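Toll-like receptor 6, Variable lymphocyte receptor B (Mus musculus, PDB 3A79) probably senses bacterial lipopeptides as the ectodomain of an innate immune receptor, here an engineered fusion with part of a hagfish variable lymphocyte receptor. Local coordinates at residues Val166-Val179 and Leu191-Pro205. Sequence-based numbering, arbitrary orientation.
Sequences VAHLHLSCILLDLV and LQIPNTTVLHLVFHP. With NAG (2-acetamido-2-deoxy-beta-D-glucopyranose), chain N.
Ile174, on the buried face of strand 173-178, crosses Thr196 and Pro194 at about a right angle; these two lie ahead of the corner that leads into the neighbouring parallel strand 198-203, all in the Toll-like receptor part of the fusion. With CG1 anti to its carbonyl carbon (chi1 -65°), Ile174 sends CD1 to Pro194 CD, 3.9 Å away, while its other branch, CG2, meets Leu199 CD1 at 3.8 Å. Thr196 OG1 lies against Ile174 CG1 and gives its proton to Pro194 O (3.0 Å), arriving from above the carbonyl plane, a bond inside 191-205 that holds the turn into strand 198-203. A valine in place of Thr196 would probably leave Pro194 O without this partner and the corner less firmly fixed.

Farther along the same face, Leu176 and Leu201 run side by side, with Leu201 CD2 3.7 Å from Leu176 CB, and Leu176 CD2 meets Leu191 CD2 tip to tip. Leu178 then lies alongside Phe203, whose ring also makes an edge-to-face contact with Phe209. The backbones are laced by a parallel ladder: Ile174 O accepts from His200 N, and Leu176 N donates to His200 O (2.9 Å).

The other face, carrying Cys173, Leu175, His200 and Val202, is more open. Here Leu175 CD1 covers one face of the His200 imidazole in a CH-pi contact, 4.0 Å from the ring centroid. Asp177 OD2 accepts from Val179 N in an Asx turn, OD1 from Phe130 N. The exposed Ser172 and Thr197 form the loose end: Val198 N bonds to Ser172 O, but the side-chain hydroxyls stay 4.2 Å apart, OG to OG1. Ahead of the corner, Asn195 ND2 is covalently bonded to C1 of a NAG. Stacked parallel strands with leucine, isoleucine and phenylalanine turned inward and a mixed, partly exposed face outward are the hallmark of the leucine-rich repeat solenoid.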
loop_
_atom_site.group_PDB
_atom_site.type_symbol
_atom_site.label_atom_id
_atom_site.label_comp_id
_atom_site.label_asym_id
_atom_site.label_seq_id
_atom_site.Cartn_x
_atom_site.Cartn_y
_atom_site.Cartn_z
ATOM N N VAL B 166 19.754 -51.164 5.115
ATOM C CA VAL B 166 20.374 -49.873 5.439
ATOM C C VAL B 166 20.032 -49.330 6.841
ATOM O O VAL B 166 20.254 -48.154 7.131
ATOM C CB VAL B 166 20.146 -48.792 4.330
ATOM C CG1 VAL B 166 20.726 -49.265 2.993
ATOM C CG2 VAL B 166 18.673 -48.425 4.178
ATOM N N ALA B 167 19.532 -50.199 7.715
ATOM C CA ALA B 167 19.101 -49.792 9.050
ATOM C C ALA B 167 20.252 -49.507 10.004
ATOM O O ALA B 167 20.044 -48.989 11.100
ATOM C CB ALA B 167 18.190 -50.837 9.642
ATOM N N HIS B 168 21.467 -49.836 9.590
ATOM C CA HIS B 168 22.618 -49.627 10.457
ATOM C C HIS B 168 23.615 -48.614 9.917
ATOM O O HIS B 168 24.792 -48.655 10.275
ATOM C CB HIS B 168 23.337 -50.944 10.719
ATOM C CG HIS B 168 22.528 -51.925 11.504
ATOM N ND1 HIS B 168 22.759 -52.181 12.839
ATOM C CD2 HIS B 168 21.496 -52.721 11.140
ATOM C CE1 HIS B 168 21.902 -53.091 13.261
ATOM N NE2 HIS B 168 21.125 -53.437 12.251
ATOM N N LEU B 169 23.151 -47.709 9.060
ATOM C CA LEU B 169 24.004 -46.645 8.536
ATOM C C LEU B 169 23.608 -45.334 9.179
ATOM O O LEU B 169 22.465 -45.168 9.604
ATOM C CB LEU B 169 23.846 -46.530 7.027
ATOM C CG LEU B 169 23.904 -47.858 6.279
ATOM C CD1 LEU B 169 23.295 -47.716 4.893
ATOM C CD2 LEU B 169 25.333 -48.369 6.208
ATOM N N HIS B 170 24.545 -44.400 9.258
ATOM C CA HIS B 170 24.237 -43.113 9.867
ATOM C C HIS B 170 23.722 -42.124 8.811
ATOM O O HIS B 170 24.381 -41.144 8.438
ATOM C CB HIS B 170 25.425 -42.599 10.691
ATOM C CG HIS B 170 25.714 -43.438 11.901
ATOM N ND1 HIS B 170 26.466 -44.593 11.846
ATOM C CD2 HIS B 170 25.329 -43.304 13.194
ATOM C CE1 HIS B 170 26.539 -45.128 13.053
ATOM N NE2 HIS B 170 25.859 -44.365 13.889
ATOM N N LEU B 171 22.517 -42.424 8.340
ATOM C CA LEU B 171 21.872 -41.676 7.284
ATOM C C LEU B 171 21.481 -40.264 7.710
ATOM O O LEU B 171 21.161 -40.019 8.879
ATOM C CB LEU B 171 20.630 -42.428 6.815
ATOM C CG LEU B 171 20.870 -43.715 6.037
ATOM C CD1 LEU B 171 19.557 -44.441 5.889
ATOM C CD2 LEU B 171 21.492 -43.421 4.675
ATOM N N SER B 172 21.495 -39.347 6.739
ATOM C CA SER B 172 21.075 -37.965 6.948
ATOM C C SER B 172 19.807 -37.603 6.168
ATOM O O SER B 172 18.954 -36.860 6.669
ATOM C CB SER B 172 22.204 -37.002 6.604
ATOM O OG SER B 172 22.991 -36.739 7.747
ATOM N N CYS B 173 19.679 -38.114 4.945
ATOM C CA CYS B 173 18.414 -37.967 4.236
ATOM C C CYS B 173 17.954 -39.258 3.583
ATOM O O CYS B 173 18.725 -39.938 2.908
ATOM C CB CYS B 173 18.448 -36.831 3.202
ATOM S SG CYS B 173 16.774 -36.322 2.629
ATOM N N ILE B 174 16.689 -39.587 3.822
ATOM C CA ILE B 174 15.974 -40.602 3.067
ATOM C C ILE B 174 14.883 -39.894 2.281
ATOM O O ILE B 174 13.903 -39.402 2.839
ATOM C CB ILE B 174 15.350 -41.691 3.977
ATOM C CG1 ILE B 174 16.455 -42.485 4.675
ATOM C CG2 ILE B 174 14.457 -42.634 3.168
ATOM C CD1 ILE B 174 16.034 -43.857 5.097
ATOM N N LEU B 175 15.083 -39.802 0.978
ATOM C CA LEU B 175 14.067 -39.245 0.116
ATOM C C LEU B 175 13.297 -40.415 -0.469
ATOM O O LEU B 175 13.892 -41.336 -1.022
ATOM C CB LEU B 175 14.695 -38.391 -0.991
ATOM C CG LEU B 175 13.639 -37.946 -1.998
ATOM C CD1 LEU B 175 12.682 -36.962 -1.362
ATOM C CD2 LEU B 175 14.257 -37.364 -3.217
ATOM N N LEU B 176 11.977 -40.382 -0.335
ATOM C CA LEU B 176 11.132 -41.490 -0.767
ATOM C C LEU B 176 9.864 -40.989 -1.440
ATOM O O LEU B 176 9.150 -40.147 -0.893
ATOM C CB LEU B 176 10.768 -42.330 0.442
ATOM C CG LEU B 176 9.883 -43.554 0.291
ATOM C CD1 LEU B 176 10.326 -44.420 -0.880
ATOM C CD2 LEU B 176 9.960 -44.319 1.606
ATOM N N ASP B 177 9.578 -41.493 -2.633
ATOM C CA ASP B 177 8.411 -40.999 -3.338
ATOM C C ASP B 177 7.407 -42.079 -3.701
ATOM O O ASP B 177 7.749 -43.155 -4.201
ATOM C CB ASP B 177 8.800 -40.237 -4.585
ATOM C CG ASP B 177 8.996 -41.141 -5.762
ATOM O OD1 ASP B 177 10.125 -41.617 -5.933
ATOM O OD2 ASP B 177 8.030 -41.375 -6.518
ATOM N N LEU B 178 6.153 -41.735 -3.463
ATOM C CA LEU B 178 5.029 -42.625 -3.606
ATOM C C LEU B 178 4.196 -42.114 -4.767
ATOM O O LEU B 178 2.965 -42.135 -4.726
ATOM C CB LEU B 178 4.183 -42.543 -2.339
ATOM C CG LEU B 178 4.634 -42.929 -0.923
ATOM C CD1 LEU B 178 3.950 -44.209 -0.522
ATOM C CD2 LEU B 178 6.146 -43.009 -0.735
ATOM N N VAL B 179 4.856 -41.598 -5.791
ATOM C CA VAL B 179 4.129 -41.148 -6.963
ATOM C C VAL B 179 3.570 -42.385 -7.660
ATOM O O VAL B 179 2.414 -42.403 -8.088
ATOM C CB VAL B 179 5.024 -40.349 -7.925
ATOM C CG1 VAL B 179 4.203 -39.801 -9.054
ATOM C CG2 VAL B 179 5.688 -39.216 -7.194
ATOM N N LEU B 191 6.023 -50.352 6.489
ATOM C CA LEU B 191 7.382 -50.040 6.098
ATOM C C LEU B 191 8.134 -49.411 7.252
ATOM O O LEU B 191 7.770 -48.350 7.748
ATOM C CB LEU B 191 7.396 -49.104 4.899
ATOM C CG LEU B 191 8.812 -48.787 4.440
ATOM C CD1 LEU B 191 9.428 -50.069 3.895
ATOM C CD2 LEU B 191 8.813 -47.641 3.420
ATOM N N GLN B 192 9.184 -50.085 7.686
ATOM C CA GLN B 192 9.996 -49.583 8.766
ATOM C C GLN B 192 11.016 -48.650 8.152
ATOM O O GLN B 192 11.772 -49.064 7.275
ATOM C CB GLN B 192 10.697 -50.747 9.461
ATOM C CG GLN B 192 11.659 -50.329 10.547
ATOM C CD GLN B 192 10.976 -50.166 11.878
ATOM O OE1 GLN B 192 10.598 -51.155 12.515
ATOM N NE2 GLN B 192 10.810 -48.915 12.311
ATOM N N ILE B 193 11.022 -47.393 8.599
ATOM C CA ILE B 193 12.028 -46.417 8.175
ATOM C C ILE B 193 13.263 -46.401 9.079
ATOM O O ILE B 193 13.161 -46.130 10.274
ATOM C CB ILE B 193 11.462 -44.989 8.121
ATOM C CG1 ILE B 193 10.700 -44.755 6.818
ATOM C CG2 ILE B 193 12.586 -43.987 8.207
ATOM C CD1 ILE B 193 9.267 -45.200 6.857
ATOM N N PRO B 194 14.441 -46.676 8.499
ATOM C CA PRO B 194 15.704 -46.672 9.248
ATOM C C PRO B 194 15.900 -45.332 9.933
ATOM O O PRO B 194 15.318 -44.352 9.480
ATOM C CB PRO B 194 16.761 -46.851 8.154
ATOM C CG PRO B 194 16.033 -47.477 7.012
ATOM C CD PRO B 194 14.645 -46.933 7.064
ATOM N N ASN B 195 16.692 -45.279 11.000
ATOM C CA ASN B 195 16.954 -43.995 11.650
ATOM C C ASN B 195 17.573 -43.008 10.666
ATOM O O ASN B 195 18.624 -43.278 10.084
ATOM C CB ASN B 195 17.854 -44.164 12.878
ATOM C CG ASN B 195 17.554 -45.431 13.643
ATOM O OD1 ASN B 195 17.332 -46.479 13.040
ATOM N ND2 ASN B 195 17.537 -45.340 14.977
ATOM N N THR B 196 16.905 -41.875 10.465
ATOM C CA THR B 196 17.411 -40.815 9.592
ATOM C C THR B 196 17.270 -39.495 10.299
ATOM O O THR B 196 16.336 -39.304 11.070
ATOM C CB THR B 196 16.580 -40.671 8.313
ATOM O OG1 THR B 196 16.166 -41.957 7.845
ATOM C CG2 THR B 196 17.398 -40.007 7.249
ATOM N N THR B 197 18.180 -38.569 10.032
ATOM C CA THR B 197 17.937 -37.193 10.442
ATOM C C THR B 197 16.677 -36.636 9.744
ATOM O O THR B 197 15.730 -36.180 10.399
ATOM C CB THR B 197 19.144 -36.284 10.173
ATOM O OG1 THR B 197 20.253 -36.730 10.958
ATOM C CG2 THR B 197 18.807 -34.839 10.545
ATOM N N VAL B 198 16.655 -36.693 8.419
ATOM C CA VAL B 198 15.507 -36.194 7.679
ATOM C C VAL B 198 14.782 -37.309 6.935
ATOM O O VAL B 198 15.411 -38.185 6.348
ATOM C CB VAL B 198 15.929 -35.093 6.684
ATOM C CG1 VAL B 198 14.744 -34.604 5.881
ATOM C CG2 VAL B 198 16.584 -33.936 7.423
ATOM N N LEU B 199 13.455 -37.290 6.985
ATOM C CA LEU B 199 12.661 -38.146 6.114
ATOM C C LEU B 199 11.781 -37.286 5.233
ATOM O O LEU B 199 10.901 -36.591 5.730
ATOM C CB LEU B 199 11.782 -39.103 6.910
ATOM C CG LEU B 199 10.916 -39.984 6.008
ATOM C CD1 LEU B 199 11.768 -40.688 4.974
ATOM C CD2 LEU B 199 10.176 -40.986 6.828
ATOM N N HIS B 200 12.023 -37.334 3.928
ATOM C CA HIS B 200 11.247 -36.549 2.975
ATOM C C HIS B 200 10.410 -37.469 2.101
ATOM O O HIS B 200 10.937 -38.348 1.404
ATOM C CB HIS B 200 12.169 -35.704 2.097
ATOM C CG HIS B 200 11.449 -34.699 1.250
ATOM N ND1 HIS B 200 10.087 -34.741 1.036
ATOM C CD2 HIS B 200 11.907 -33.637 0.545
ATOM C CE1 HIS B 200 9.733 -33.739 0.252
ATOM N NE2 HIS B 200 10.819 -33.053 -0.059
ATOM N N LEU B 201 9.100 -37.257 2.144
ATOM C CA LEU B 201 8.171 -38.081 1.392
ATOM C C LEU B 201 7.446 -37.246 0.340
ATOM O O LEU B 201 6.878 -36.199 0.644
ATOM C CB LEU B 201 7.170 -38.739 2.344
ATOM C CG LEU B 201 7.826 -39.547 3.459
ATOM C CD1 LEU B 201 6.834 -39.866 4.555
ATOM C CD2 LEU B 201 8.428 -40.811 2.883
ATOM N N VAL B 202 7.479 -37.707 -0.904
ATOM C CA VAL B 202 6.803 -37.002 -1.987
ATOM C C VAL B 202 5.688 -37.884 -2.544
ATOM O O VAL B 202 5.907 -39.065 -2.819
ATOM C CB VAL B 202 7.792 -36.606 -3.128
ATOM C CG1 VAL B 202 7.153 -35.612 -4.058
ATOM C CG2 VAL B 202 9.084 -36.042 -2.556
ATOM N N PHE B 203 4.498 -37.312 -2.712
ATOM C CA PHE B 203 3.343 -38.067 -3.192
ATOM C C PHE B 203 2.937 -37.668 -4.602
ATOM O O PHE B 203 3.470 -36.715 -5.167
ATOM C CB PHE B 203 2.172 -37.876 -2.238
ATOM C CG PHE B 203 2.510 -38.187 -0.813
ATOM C CD1 PHE B 203 2.785 -37.170 0.087
ATOM C CD2 PHE B 203 2.581 -39.503 -0.379
ATOM C CE1 PHE B 203 3.110 -37.452 1.398
ATOM C CE2 PHE B 203 2.907 -39.792 0.929
ATOM C CZ PHE B 203 3.175 -38.761 1.821
ATOM N N HIS B 204 1.994 -38.406 -5.173
ATOM C CA HIS B 204 1.468 -38.059 -6.480
ATOM C C HIS B 204 0.916 -36.653 -6.398
ATOM O O HIS B 204 0.171 -36.334 -5.474
ATOM C CB HIS B 204 0.360 -39.017 -6.863
ATOM C CG HIS B 204 -0.082 -38.903 -8.287
ATOM N ND1 HIS B 204 0.460 -39.670 -9.299
ATOM C CD2 HIS B 204 -1.037 -38.138 -8.865
ATOM C CE1 HIS B 204 -0.141 -39.380 -10.438
ATOM N NE2 HIS B 204 -1.053 -38.451 -10.202
ATOM N N PRO B 205 1.272 -35.809 -7.375
ATOM C CA PRO B 205 1.051 -34.362 -7.334
ATOM C C PRO B 205 -0.288 -33.952 -7.934
ATOM O O PRO B 205 -0.550 -32.754 -8.071
ATOM C CB PRO B 205 2.174 -33.820 -8.228
ATOM C CG PRO B 205 2.802 -35.041 -8.901
ATOM C CD PRO B 205 1.917 -36.206 -8.632
HETATM C C1 NAG N . 17.790 -46.764 15.221
HETATM C C2 NAG N . 18.833 -46.885 16.342
HETATM C C3 NAG N . 19.070 -48.354 16.680
HETATM C C4 NAG N . 17.766 -48.996 17.125
HETATM C C5 NAG N . 16.619 -48.789 16.117
HETATM C C6 NAG N . 15.278 -49.116 16.812
HETATM C C7 NAG N . 20.381 -45.221 15.265
HETATM C C8 NAG N . 20.116 -43.831 15.775
HETATM N N2 NAG N . 20.119 -46.224 16.107
HETATM O O3 NAG N . 20.032 -48.478 17.706
HETATM O O4 NAG N . 18.008 -50.370 17.356
HETATM O O5 NAG N . 16.586 -47.465 15.569
HETATM O O6 NAG N . 14.153 -49.311 15.971
HETATM O O7 NAG N . 20.845 -45.396 14.133
#